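Local coordinates for peptidoglycan D,D-transpeptidase FtsI (Burkholderia pseudomallei, PDB 6HZI), which probably cross-links peptidoglycan stem peptides during cell division, acting as a penicillin-sensitive serine D,D-transpeptidase of the penicillin-binding protein 3 class, at residues Y16-N21 and S315-D320; A35-D40 and S186-A191; A77-R82 and V222-T227; I129-K134 and W169-Q174; E202-T207 and Q215-P220. All blocks are in the same frame, centred on the assembly; numbering follows the deposited sequence.

Interaction 1: residues Y16-N21 and S315-D320; sequences YITYTN and SAIVGD
I17, T18 and N21 meet A316, I317 and D320 where the first and last helices of the modelled chain, 12-28 and 310-324, lie side by side. This is the familiar pairing of terminal helices on one face of the central antiparallel sheet in the penicillin-binding protein and beta-lactamase fold. The segments run nearly antiparallel, at 156°, with their axes 9.4 Å apart.

The apolar part has two layers. On the sheet side, CG1 of I317 packs 3.7 Å from CB of N21, and its CG2 branch faces T18, whose hydroxyl is turned back to I14 O; T18 and I317 both rest on A36 and V38 of strand 33-40. Farther along, chi1 of I17, -80°, puts CG1 beside the backbone N and CG2 anti to it, 3.6 Å from CB of D320.

One polar bond joins the helices. ND2 of N21 donates to OD2 of D320 almost straight, at 165°, with the acceptor in the amide plane. A second bond from ND2 to I17 O limits rotation of the amide, while OD1 of D320 forms a salt bridge with R323. The other end of the amide abuts a methyl group: OD1 of N21 is 3.4 Å from CB of A316.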
# COMPACT_ATOMS: atom_id res chain seq x y z
N TYR A 16 6.49 1.57 20.32
CA TYR A 16 7.91 1.94 20.55
C TYR A 16 8.76 1.41 19.38
O TYR A 16 9.53 2.18 18.78
CB TYR A 16 8.44 1.46 21.90
CG TYR A 16 9.85 1.92 22.12
CD1 TYR A 16 10.14 3.28 22.27
CD2 TYR A 16 10.91 1.03 22.09
CE1 TYR A 16 11.43 3.73 22.38
CE2 TYR A 16 12.21 1.48 22.21
CZ TYR A 16 12.48 2.83 22.36
OH TYR A 16 13.74 3.30 22.51
N ILE A 17 8.59 0.14 19.06
CA ILE A 17 9.24 -0.51 17.89
C ILE A 17 9.02 0.34 16.64
O ILE A 17 9.94 0.43 15.80
CB ILE A 17 8.64 -1.89 17.66
CG1 ILE A 17 9.25 -2.90 18.62
CG2 ILE A 17 8.78 -2.26 16.18
CD1 ILE A 17 8.50 -4.24 18.62
N THR A 18 7.81 0.89 16.48
CA THR A 18 7.44 1.64 15.25
C THR A 18 8.19 2.98 15.30
O THR A 18 8.80 3.41 14.30
CB THR A 18 5.90 1.73 15.10
OG1 THR A 18 5.27 0.44 14.99
CG2 THR A 18 5.53 2.51 13.86
N TYR A 19 8.16 3.64 16.45
CA TYR A 19 8.86 4.93 16.66
C TYR A 19 10.38 4.80 16.49
O TYR A 19 10.89 5.68 15.83
CB TYR A 19 8.59 5.45 18.06
CG TYR A 19 9.36 6.68 18.48
CD1 TYR A 19 8.85 7.95 18.22
CD2 TYR A 19 10.49 6.58 19.27
CE1 TYR A 19 9.47 9.10 18.71
CE2 TYR A 19 11.11 7.71 19.77
CZ TYR A 19 10.61 8.97 19.48
OH TYR A 19 11.20 10.09 19.96
N THR A 20 11.07 3.80 17.04
CA THR A 20 12.56 3.74 16.92
C THR A 20 12.92 3.54 15.44
O THR A 20 13.79 4.24 14.93
CB THR A 20 13.18 2.65 17.80
OG1 THR A 20 12.49 1.46 17.45
CG2 THR A 20 13.00 2.88 19.28
N ASN A 21 12.24 2.64 14.75
CA ASN A 21 12.59 2.28 13.36
C ASN A 21 12.33 3.49 12.46
O ASN A 21 13.14 3.82 11.63
CB ASN A 21 11.82 1.01 12.97
CG ASN A 21 12.51 -0.21 13.51
OD1 ASN A 21 13.67 -0.36 13.21
ND2 ASN A 21 11.84 -1.11 14.25
N SER A 315 10.49 -3.66 6.67
CA SER A 315 11.17 -4.93 7.05
C SER A 315 11.45 -4.97 8.57
O SER A 315 11.12 -5.96 9.25
CB SER A 315 12.45 -5.14 6.28
OG SER A 315 13.00 -6.40 6.65
N ALA A 316 12.12 -3.95 9.06
CA ALA A 316 12.54 -3.87 10.48
C ALA A 316 11.30 -3.87 11.39
O ALA A 316 11.24 -4.72 12.30
CB ALA A 316 13.41 -2.63 10.68
N ILE A 317 10.30 -3.02 11.11
CA ILE A 317 9.05 -2.95 11.93
C ILE A 317 8.36 -4.34 11.91
O ILE A 317 7.81 -4.78 12.93
CB ILE A 317 8.11 -1.83 11.42
CG1 ILE A 317 8.72 -0.44 11.63
CG2 ILE A 317 6.73 -1.92 12.08
CD1 ILE A 317 7.95 0.67 10.96
N VAL A 318 8.31 -4.98 10.75
CA VAL A 318 7.55 -6.24 10.63
C VAL A 318 8.24 -7.33 11.48
O VAL A 318 7.53 -8.00 12.25
CB VAL A 318 7.37 -6.65 9.16
CG1 VAL A 318 6.88 -8.09 9.07
CG2 VAL A 318 6.39 -5.70 8.46
N GLY A 319 9.54 -7.56 11.29
CA GLY A 319 10.26 -8.54 12.12
C GLY A 319 10.13 -8.20 13.61
O GLY A 319 9.75 -9.09 14.41
N ASP A 320 10.37 -6.96 14.01
CA ASP A 320 10.35 -6.65 15.47
C ASP A 320 8.93 -6.94 15.95
O ASP A 320 8.77 -7.53 17.02
CB ASP A 320 10.85 -5.23 15.78
CG ASP A 320 12.33 -5.04 15.52
OD1 ASP A 320 13.06 -6.05 15.51
OD2 ASP A 320 12.76 -3.87 15.30

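Interaction 2: residues A35-D40 and S186-A191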
# COMPACT_ATOMS: atom_id res chain seq x y z
N ALA A 35 6.14 8.69 8.47
CA ALA A 35 4.92 8.17 9.12
C ALA A 35 4.94 6.65 9.00
O ALA A 35 5.54 6.12 8.02
CB ALA A 35 3.72 8.79 8.48
N ALA A 36 4.39 5.98 10.00
CA ALA A 36 4.25 4.51 9.98
C ALA A 36 3.12 4.07 10.92
O ALA A 36 2.80 4.81 11.87
CB ALA A 36 5.58 3.91 10.31
N MET A 37 2.51 2.92 10.63
CA MET A 37 1.41 2.37 11.44
C MET A 37 1.26 0.87 11.20
O MET A 37 1.66 0.39 10.12
CB MET A 37 0.10 3.12 11.14
CG MET A 37 -0.55 2.78 9.82
SD MET A 37 -2.04 3.74 9.49
CE MET A 37 -3.19 2.97 10.63
N VAL A 38 0.70 0.17 12.19
CA VAL A 38 0.46 -1.29 12.18
C VAL A 38 -0.99 -1.48 12.52
O VAL A 38 -1.44 -0.86 13.51
CB VAL A 38 1.37 -2.03 13.18
CG1 VAL A 38 1.21 -3.54 13.05
CG2 VAL A 38 2.83 -1.65 12.95
N ILE A 39 -1.66 -2.30 11.72
CA ILE A 39 -3.08 -2.72 11.86
C ILE A 39 -3.11 -4.23 12.08
O ILE A 39 -2.45 -4.99 11.31
CB ILE A 39 -3.86 -2.36 10.60
CG1 ILE A 39 -3.70 -0.87 10.30
CG2 ILE A 39 -5.29 -2.79 10.78
CD1 ILE A 39 -4.57 -0.34 9.15
N ASP A 40 -3.87 -4.67 13.09
CA ASP A 40 -4.16 -6.10 13.31
C ASP A 40 -5.21 -6.48 12.27
O ASP A 40 -6.27 -5.85 12.22
CB ASP A 40 -4.69 -6.35 14.71
CG ASP A 40 -5.13 -7.78 14.93
OD1 ASP A 40 -4.24 -8.62 15.04
OD2 ASP A 40 -6.34 -8.04 14.97
N SER A 186 -4.16 9.53 1.99
CA SER A 186 -3.29 9.58 3.19
C SER A 186 -2.65 8.21 3.39
O SER A 186 -3.19 7.21 2.86
CB SER A 186 -4.05 9.98 4.39
OG SER A 186 -5.02 9.00 4.73
N LEU A 187 -1.54 8.15 4.12
CA LEU A 187 -0.94 6.85 4.44
C LEU A 187 -1.97 6.01 5.20
O LEU A 187 -2.04 4.78 4.97
CB LEU A 187 0.35 7.01 5.23
CG LEU A 187 1.09 5.68 5.44
CD1 LEU A 187 1.66 5.17 4.13
CD2 LEU A 187 2.20 5.81 6.48
N PHE A 188 -2.79 6.65 6.03
CA PHE A 188 -3.84 5.93 6.81
C PHE A 188 -4.81 5.24 5.85
O PHE A 188 -5.08 4.05 6.00
CB PHE A 188 -4.55 6.83 7.82
CG PHE A 188 -5.58 6.11 8.66
CD1 PHE A 188 -6.81 5.76 8.13
CD2 PHE A 188 -5.33 5.79 9.97
CE1 PHE A 188 -7.75 5.10 8.90
CE2 PHE A 188 -6.29 5.17 10.75
CZ PHE A 188 -7.50 4.83 10.21
N GLN A 189 -5.29 5.95 4.82
CA GLN A 189 -6.24 5.34 3.85
C GLN A 189 -5.60 4.10 3.19
O GLN A 189 -6.34 3.06 2.95
CB GLN A 189 -6.65 6.41 2.85
CG GLN A 189 -7.62 7.45 3.42
CD GLN A 189 -7.90 8.52 2.40
OE1 GLN A 189 -6.99 8.88 1.63
NE2 GLN A 189 -9.16 8.98 2.35
N LEU A 190 -4.30 4.14 2.91
CA LEU A 190 -3.62 3.06 2.14
C LEU A 190 -3.50 1.83 3.03
O LEU A 190 -3.78 0.74 2.54
CB LEU A 190 -2.24 3.50 1.63
CG LEU A 190 -2.28 4.49 0.45
CD1 LEU A 190 -0.86 4.92 0.02
CD2 LEU A 190 -3.06 3.89 -0.70
N ALA A 191 -3.13 2.04 4.28
CA ALA A 191 -3.05 1.00 5.31
C ALA A 191 -4.43 0.36 5.43
O ALA A 191 -4.50 -0.88 5.48
CB ALA A 191 -2.58 1.56 6.63
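In the sandwich of helices around a central sheet that defines this fold, strand 33-40 is covered on one face by helix 187-198, and M37, A35 and I39 point from the strand into L187, F188 and A191 of that helix. Strand and helix segments run in nearly the same direction, 27° apart, with axes 9.4 Å from each other.

M37 carries most of the contact. Its CG sits between the backbone N and the carbonyl carbon (chi1 74°), so the chain rises from the strand, then bends at chi3 to lay its end beside the helix. SD packs 3.6 Å from CB of A191, and CE reaches 3.6 Å from CD2 of F188. The thioether crosses the phenylalanine side chain at about a right angle, and SD stands 4.8 Å from the ring centroid in an oblique Met-aromatic contact. On one flank, CD2 of L187 meets CB of A35 at 3.9 Å and also lies against that residue's carbonyl; on the other, CD1 of I39 touches CB of A191 at 3.7 Å.

The helix start is held by a capping box: Q189 N donates to OG of S186, and S186 N donates to OE1 of Q189. NE2 of Q189 is bonded in turn to the carbonyls of Q149 and A160. V206 closes over I39 and F188.

All the touching residues are buried, and the side chains meet through carbon and sulfur alone. The join therefore rests on shape and dispersion, while the backbones of A35 to V38 are bonded to strands 46-52 and 290-297.

Interaction 3: residues A77-R82 and V222-T227; sequences ALDLHR and VFSPTT
With chi1 at -149° and chi2 at 19°, D79 swings its carboxylate out from the last turn of helix 70-79 and onto S224 and T227, at the start of helix 225-238. The first torsion of T227 sets its OG1 anti to its carbonyl carbon and pointing at OD1 of D79. The C-terminal end of helix 70-79, closed by a Schellman motif, thus meets the side-chain-capped start of helix 225-238.

OD1 of D79 accepts twice. S224 N donates from 2.9 Å, coming from above the carboxylate plane, and OG1 of T227 donates from 3.1 Å on the anti side but tilted 35° out of the plane; both arrive from the same face. S224 is also the N-cap, its OG accepting from T227 N at 3.0 Å, so the acid sits against a helix start whose dipole would be expected to favour its negative charge.

In the Schellman motif H81, at positive phi, is the C-prime residue, with R82 N bonded to A77 O and H81 N to L78 O. Beside the acid, CB of L78 packs on CG2 of T227, and L78 continues onto V231 and M234. OD2 of D79 lies in the plane of the F223 ring at its edge, 3.7 Å from CD1 of F223.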
# COMPACT_ATOMS: atom_id res chain seq x y z
N ALA A 77 -9.73 -6.22 -11.47
CA ALA A 77 -9.76 -6.92 -12.76
C ALA A 77 -9.96 -8.43 -12.48
O ALA A 77 -10.76 -9.09 -13.19
CB ALA A 77 -8.51 -6.60 -13.56
N LEU A 78 -9.28 -8.98 -11.49
CA LEU A 78 -9.50 -10.38 -11.09
C LEU A 78 -10.95 -10.53 -10.64
O LEU A 78 -11.59 -11.56 -11.04
CB LEU A 78 -8.60 -10.69 -9.92
CG LEU A 78 -7.15 -10.91 -10.27
CD1 LEU A 78 -6.32 -11.05 -9.00
CD2 LEU A 78 -6.97 -12.15 -11.14
N ASP A 79 -11.44 -9.60 -9.80
CA ASP A 79 -12.75 -9.76 -9.11
C ASP A 79 -13.91 -9.67 -10.14
O ASP A 79 -14.93 -10.38 -9.96
CB ASP A 79 -12.90 -8.79 -7.94
CG ASP A 79 -13.76 -9.32 -6.77
OD1 ASP A 79 -13.99 -10.60 -6.64
OD2 ASP A 79 -14.41 -8.42 -6.20
N LEU A 80 -13.73 -8.88 -11.20
CA LEU A 80 -14.69 -8.74 -12.33
C LEU A 80 -14.48 -9.84 -13.38
O LEU A 80 -15.05 -9.71 -14.48
CB LEU A 80 -14.51 -7.35 -12.96
CG LEU A 80 -14.96 -6.17 -12.09
CD1 LEU A 80 -14.72 -4.85 -12.83
CD2 LEU A 80 -16.44 -6.30 -11.67
N HIS A 81 -13.64 -10.84 -13.13
CA HIS A 81 -13.30 -11.89 -14.12
C HIS A 81 -12.89 -11.29 -15.48
O HIS A 81 -13.12 -11.94 -16.50
CB HIS A 81 -14.50 -12.84 -14.32
CG HIS A 81 -15.04 -13.42 -13.07
ND1 HIS A 81 -14.31 -14.23 -12.28
CD2 HIS A 81 -16.21 -13.29 -12.46
CE1 HIS A 81 -15.00 -14.54 -11.21
NE2 HIS A 81 -16.16 -13.96 -11.29
N ARG A 82 -12.28 -10.10 -15.53
CA ARG A 82 -11.65 -9.58 -16.76
C ARG A 82 -10.30 -10.27 -17.00
O ARG A 82 -9.87 -10.33 -18.13
CB ARG A 82 -11.42 -8.08 -16.68
CG ARG A 82 -12.71 -7.31 -16.46
CD ARG A 82 -13.78 -7.53 -17.51
NE ARG A 82 -15.06 -7.20 -16.91
CZ ARG A 82 -15.41 -5.96 -16.56
NH1 ARG A 82 -14.63 -4.94 -16.82
NH2 ARG A 82 -16.58 -5.75 -15.97
N VAL A 222 -15.35 -6.05 -0.27
CA VAL A 222 -14.91 -5.26 -1.45
C VAL A 222 -14.51 -6.23 -2.59
O VAL A 222 -14.80 -5.92 -3.77
CB VAL A 222 -13.77 -4.29 -1.10
CG1 VAL A 222 -13.30 -3.60 -2.36
CG2 VAL A 222 -14.22 -3.23 -0.10
N PHE A 223 -13.85 -7.34 -2.27
CA PHE A 223 -13.38 -8.31 -3.29
C PHE A 223 -13.74 -9.72 -2.84
O PHE A 223 -13.89 -9.92 -1.65
CB PHE A 223 -11.86 -8.24 -3.48
CG PHE A 223 -11.32 -6.88 -3.81
CD1 PHE A 223 -11.71 -6.23 -4.97
CD2 PHE A 223 -10.41 -6.26 -2.96
CE1 PHE A 223 -11.24 -4.95 -5.25
CE2 PHE A 223 -9.95 -4.98 -3.23
CZ PHE A 223 -10.35 -4.34 -4.39
N SER A 224 -13.78 -10.68 -3.74
CA SER A 224 -13.98 -12.10 -3.37
C SER A 224 -12.78 -12.52 -2.53
O SER A 224 -11.75 -11.88 -2.56
CB SER A 224 -14.15 -12.99 -4.59
OG SER A 224 -12.91 -13.60 -4.99
N PRO A 225 -12.89 -13.58 -1.71
CA PRO A 225 -11.73 -14.10 -0.99
C PRO A 225 -10.65 -14.63 -1.93
O PRO A 225 -9.49 -14.52 -1.55
CB PRO A 225 -12.29 -15.24 -0.10
CG PRO A 225 -13.77 -14.94 0.02
CD PRO A 225 -14.14 -14.24 -1.29
N THR A 226 -11.03 -15.25 -3.05
CA THR A 226 -10.07 -15.85 -4.02
C THR A 226 -9.28 -14.70 -4.65
O THR A 226 -8.05 -14.87 -4.77
CB THR A 226 -10.70 -16.75 -5.09
OG1 THR A 226 -11.55 -17.60 -4.34
CG2 THR A 226 -9.72 -17.59 -5.90
N THR A 227 -9.93 -13.55 -4.89
CA THR A 227 -9.27 -12.34 -5.42
C THR A 227 -8.15 -11.98 -4.44
O THR A 227 -7.03 -11.72 -4.87
CB THR A 227 -10.26 -11.22 -5.73
OG1 THR A 227 -11.11 -11.63 -6.79
CG2 THR A 227 -9.59 -9.95 -6.22

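Interaction 4: residues I129-K134 and W169-Q174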
# COMPACT_ATOMS: atom_id res chain seq x y z
N ILE A 129 -4.43 -3.62 -18.22
CA ILE A 129 -5.43 -4.24 -17.31
C ILE A 129 -6.54 -3.22 -17.04
O ILE A 129 -7.76 -3.58 -17.15
CB ILE A 129 -4.74 -4.73 -16.04
CG1 ILE A 129 -3.75 -5.85 -16.35
CG2 ILE A 129 -5.80 -5.21 -15.10
CD1 ILE A 129 -2.70 -6.12 -15.28
N ALA A 130 -6.18 -1.96 -16.76
CA ALA A 130 -7.19 -0.94 -16.41
C ALA A 130 -8.15 -0.75 -17.58
O ALA A 130 -9.35 -0.50 -17.32
CB ALA A 130 -6.56 0.36 -16.01
N MET A 131 -7.65 -0.82 -18.81
CA MET A 131 -8.44 -0.53 -20.04
C MET A 131 -9.48 -1.65 -20.25
O MET A 131 -10.36 -1.49 -21.08
CB MET A 131 -7.56 -0.41 -21.28
CG MET A 131 -6.73 0.86 -21.36
SD MET A 131 -7.67 2.36 -20.90
CE MET A 131 -7.25 2.47 -19.16
N THR A 132 -9.44 -2.73 -19.49
CA THR A 132 -10.52 -3.74 -19.56
C THR A 132 -11.70 -3.36 -18.65
O THR A 132 -12.60 -4.23 -18.46
CB THR A 132 -10.00 -5.14 -19.18
OG1 THR A 132 -9.84 -5.32 -17.76
CG2 THR A 132 -8.71 -5.46 -19.91
N MET A 133 -11.69 -2.18 -18.03
CA MET A 133 -12.73 -1.85 -17.00
C MET A 133 -13.24 -0.44 -17.24
O MET A 133 -12.53 0.35 -17.94
CB MET A 133 -12.20 -1.95 -15.56
CG MET A 133 -11.75 -3.34 -15.14
SD MET A 133 -10.93 -3.47 -13.48
CE MET A 133 -9.35 -2.68 -13.80
N LYS A 134 -14.45 -0.15 -16.77
CA LYS A 134 -15.09 1.19 -16.96
C LYS A 134 -14.68 2.10 -15.81
O LYS A 134 -14.50 1.60 -14.70
CB LYS A 134 -16.62 1.09 -16.95
CG LYS A 134 -17.25 0.24 -18.05
CD LYS A 134 -18.66 -0.23 -17.73
CE LYS A 134 -19.16 -1.28 -18.71
NZ LYS A 134 -19.98 -2.31 -18.03
N TRP A 169 -13.67 11.36 -16.18
CA TRP A 169 -12.35 10.71 -16.46
C TRP A 169 -12.13 10.63 -17.98
O TRP A 169 -12.91 9.94 -18.65
CB TRP A 169 -12.20 9.30 -15.86
CG TRP A 169 -12.14 9.16 -14.37
CD1 TRP A 169 -12.39 10.09 -13.41
CD2 TRP A 169 -11.89 7.93 -13.68
NE1 TRP A 169 -12.28 9.53 -12.17
CE2 TRP A 169 -12.00 8.20 -12.30
CE3 TRP A 169 -11.56 6.63 -14.10
CZ2 TRP A 169 -11.76 7.22 -11.34
CZ3 TRP A 169 -11.39 5.65 -13.15
CH2 TRP A 169 -11.45 5.95 -11.79
N ARG A 170 -11.06 11.26 -18.47
CA ARG A 170 -10.49 10.95 -19.81
C ARG A 170 -9.82 9.57 -19.70
O ARG A 170 -9.36 9.20 -18.59
CB ARG A 170 -9.48 12.03 -20.23
CG ARG A 170 -10.06 13.44 -20.39
CD ARG A 170 -8.95 14.48 -20.37
NE ARG A 170 -8.13 14.34 -21.56
CZ ARG A 170 -6.91 14.85 -21.74
NH1 ARG A 170 -6.31 15.55 -20.79
NH2 ARG A 170 -6.29 14.66 -22.90
N ARG A 171 -9.73 8.82 -20.79
CA ARG A 171 -9.16 7.45 -20.78
C ARG A 171 -7.71 7.45 -20.23
O ARG A 171 -7.37 6.46 -19.56
CB ARG A 171 -9.23 6.84 -22.18
CG ARG A 171 -9.00 5.34 -22.21
CD ARG A 171 -9.43 4.72 -23.52
NE ARG A 171 -8.80 5.36 -24.69
CZ ARG A 171 -8.35 4.72 -25.76
NH1 ARG A 171 -8.43 3.40 -25.82
NH2 ARG A 171 -7.78 5.37 -26.76
N ILE A 172 -6.92 8.49 -20.49
CA ILE A 172 -5.53 8.68 -19.99
C ILE A 172 -5.49 8.89 -18.44
O ILE A 172 -4.43 8.66 -17.81
CB ILE A 172 -4.88 9.85 -20.74
CG1 ILE A 172 -3.40 10.03 -20.43
CG2 ILE A 172 -5.61 11.15 -20.46
CD1 ILE A 172 -2.56 8.76 -20.59
N GLU A 173 -6.57 9.40 -17.84
CA GLU A 173 -6.63 9.57 -16.37
C GLU A 173 -6.92 8.21 -15.72
O GLU A 173 -6.29 7.90 -14.71
CB GLU A 173 -7.66 10.65 -16.03
CG GLU A 173 -7.12 12.04 -16.34
CD GLU A 173 -8.14 13.07 -16.76
OE1 GLU A 173 -9.31 12.70 -17.03
OE2 GLU A 173 -7.76 14.24 -16.80
N GLN A 174 -7.86 7.44 -16.26
CA GLN A 174 -8.02 6.02 -15.90
C GLN A 174 -6.64 5.34 -15.95
O GLN A 174 -6.30 4.58 -15.06
CB GLN A 174 -9.01 5.32 -16.83
CG GLN A 174 -9.33 3.90 -16.37
CD GLN A 174 -10.52 3.33 -17.09
OE1 GLN A 174 -11.31 4.08 -17.62
NE2 GLN A 174 -10.68 2.01 -17.10
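The amide of Q174 reaches across to the turn 130-133 and places NE2 between two backbone carbonyls. The firmer bond goes to M133 O at 2.6 Å and 154°; that oxygen lies in the plane of the amide, although NE2 approaches it from well above the carbonyl plane. The bond from NE2 to A130 O, 2.8 Å long, is bent and weak. An extended side chain carries the amide over this distance, CG being anti to the backbone N (chi1 -173°).

M131 fills the flank. Bent at chi2 and chi3, it slides past Q174 in the opposite direction, with CE 3.8 Å from CG of Q174. SD of M131 sits 3.5 Å from CG of R171, and these two side chains cross at about a right angle. The polar end of R171 goes elsewhere, to a salt bridge with D99.

The acceptors belong to a type I beta turn, A130 to M133, at the C-terminal end of the helix that I129 belongs to, whereas the donor stands in the first turn of helix 171-178. T132 steadies the first element: both its OG1 and its N donate to I129 O.

At the start of helix 171-178, OE1 of E173 accepts from the N of R170, the N-cap residue, at 2.7 Å. Behind Q174 come P135 and M138 of helix 135-144; W169 packs on P135 too, and its NE1 bonds to R164 O.

Interaction 5: residues E202-T207 and Q215-P220; sequences ELMPVT and QPPTGP
E202 and L203 are hydrogen-bonded to G219 and P220, whereas M204 and P205 are held against P217 and T218 by packing alone. In the bonded part, L203 N donates to P220 O at 3.1 Å, the donor lying nearly on the line of the carbonyl bond. One residue back along the chain, OE2 of E202 takes a hydrogen bond from G219 N, also 3.1 Å, through its anti lone pair. The glutamate gets there by an extended chain beyond CG, passing its CG 3.4 Å from G219 O. Between these two bonds, CA of G219 comes to 3.1 Å from L203 O in a nearly straight CA-H...O contact.

Both segments belong to the long loop that links helix 187-198 to helix 225-238, folding back so that its two arms touch without forming a regular strand pair.

In the other part carbon atoms meet carbonyl oxygens and each other, without hydrogen bonds. M204, bent at chi2 and chi3, brings CE to 3.6 Å from P217 O and 3.9 Å from CB of P217. CD of P205 is 4.3 Å from that same CB, and CG of P205 lies 3.4 Å from T218 O. P205, T218 and P220 are exposed, M204 is buried beneath, and L203 turns inward onto R192 and A196 of helix 187-198.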
# COMPACT_ATOMS: atom_id res chain seq x y z
N GLU A 202 -12.53 -8.37 2.75
CA GLU A 202 -13.36 -7.59 3.70
C GLU A 202 -12.56 -6.36 4.17
O GLU A 202 -11.48 -6.52 4.74
CB GLU A 202 -13.73 -8.50 4.86
CG GLU A 202 -15.07 -8.19 5.48
CD GLU A 202 -15.44 -9.12 6.63
OE1 GLU A 202 -15.09 -10.35 6.52
OE2 GLU A 202 -16.07 -8.63 7.63
N LEU A 203 -13.10 -5.17 3.94
CA LEU A 203 -12.58 -3.88 4.47
C LEU A 203 -12.97 -3.76 5.95
O LEU A 203 -14.15 -3.56 6.26
CB LEU A 203 -13.17 -2.73 3.66
CG LEU A 203 -12.62 -1.35 4.00
CD1 LEU A 203 -11.20 -1.25 3.53
CD2 LEU A 203 -13.45 -0.24 3.37
N MET A 204 -11.99 -3.93 6.82
CA MET A 204 -12.18 -3.83 8.28
C MET A 204 -12.24 -2.36 8.65
O MET A 204 -11.60 -1.50 8.01
CB MET A 204 -11.04 -4.55 9.00
CG MET A 204 -11.07 -6.04 8.68
SD MET A 204 -12.69 -6.71 9.19
CE MET A 204 -12.39 -6.97 10.94
N PRO A 205 -13.13 -2.04 9.61
CA PRO A 205 -13.14 -0.72 10.25
C PRO A 205 -11.80 -0.59 10.99
O PRO A 205 -11.42 -1.49 11.72
CB PRO A 205 -14.32 -0.74 11.24
CG PRO A 205 -15.09 -2.00 10.88
CD PRO A 205 -14.12 -2.95 10.21
N VAL A 206 -11.08 0.49 10.76
CA VAL A 206 -9.76 0.67 11.40
C VAL A 206 -9.94 1.69 12.50
O VAL A 206 -10.23 2.83 12.20
CB VAL A 206 -8.66 1.06 10.41
CG1 VAL A 206 -7.36 1.35 11.14
CG2 VAL A 206 -8.47 -0.04 9.37
N THR A 207 -9.63 1.27 13.71
CA THR A 207 -10.10 1.90 14.97
C THR A 207 -8.89 1.95 15.89
O THR A 207 -8.10 0.96 15.83
CB THR A 207 -11.28 1.07 15.51
OG1 THR A 207 -11.74 1.66 16.71
CG2 THR A 207 -10.96 -0.41 15.76
N GLN A 215 -18.94 -9.55 19.58
CA GLN A 215 -19.50 -8.99 18.32
C GLN A 215 -18.34 -8.58 17.42
O GLN A 215 -18.09 -7.38 17.28
CB GLN A 215 -20.43 -7.83 18.67
CG GLN A 215 -19.78 -6.83 19.62
CD GLN A 215 -20.50 -5.51 19.68
OE1 GLN A 215 -21.63 -5.37 19.22
NE2 GLN A 215 -19.80 -4.52 20.23
N PRO A 216 -17.60 -9.54 16.80
CA PRO A 216 -16.33 -9.23 16.13
C PRO A 216 -16.59 -8.19 15.05
O PRO A 216 -17.68 -8.14 14.49
CB PRO A 216 -15.82 -10.57 15.57
CG PRO A 216 -16.64 -11.64 16.28
CD PRO A 216 -17.96 -10.97 16.65
N PRO A 217 -15.64 -7.29 14.74
CA PRO A 217 -15.88 -6.26 13.72
C PRO A 217 -16.08 -6.93 12.35
O PRO A 217 -15.61 -8.05 12.13
CB PRO A 217 -14.63 -5.36 13.73
CG PRO A 217 -13.89 -5.79 14.98
CD PRO A 217 -14.28 -7.24 15.28
N THR A 218 -16.81 -6.23 11.49
CA THR A 218 -17.27 -6.69 10.16
C THR A 218 -17.27 -5.47 9.25
O THR A 218 -17.37 -4.32 9.77
CB THR A 218 -18.65 -7.36 10.24
OG1 THR A 218 -19.53 -6.39 10.81
CG2 THR A 218 -18.65 -8.64 11.07
N GLY A 219 -17.10 -5.69 7.95
CA GLY A 219 -17.01 -4.58 6.99
C GLY A 219 -17.57 -5.01 5.65
O GLY A 219 -17.77 -6.19 5.41
N PRO A 220 -17.77 -4.06 4.73
CA PRO A 220 -18.21 -4.43 3.37
C PRO A 220 -17.20 -5.38 2.70
O PRO A 220 -16.02 -5.23 2.94
CB PRO A 220 -18.30 -3.09 2.63
CG PRO A 220 -17.44 -2.14 3.45
CD PRO A 220 -17.50 -2.62 4.89

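Interactions 1 and 2 lie on opposite faces of strand 33-40, their centres 14 Å apart. Interaction 5 touches interaction 2 on the second face, the one covered by helix 187-198, and passes to interaction 3 through L203 and V222, with CB of L203 3.9 Å from CG2 of V222. Interactions 3 and 4 meet at R82, whose NH1 is 2.7 Å from T132 O, a probable hydrogen bond. Interaction 1 stands apart from interaction 4, their centres 38 Å apart. Helix 70-79, whose C-terminal end lies in interaction 3, begins at K70 of a probable SxxK motif with S67, consistent with the family's active site.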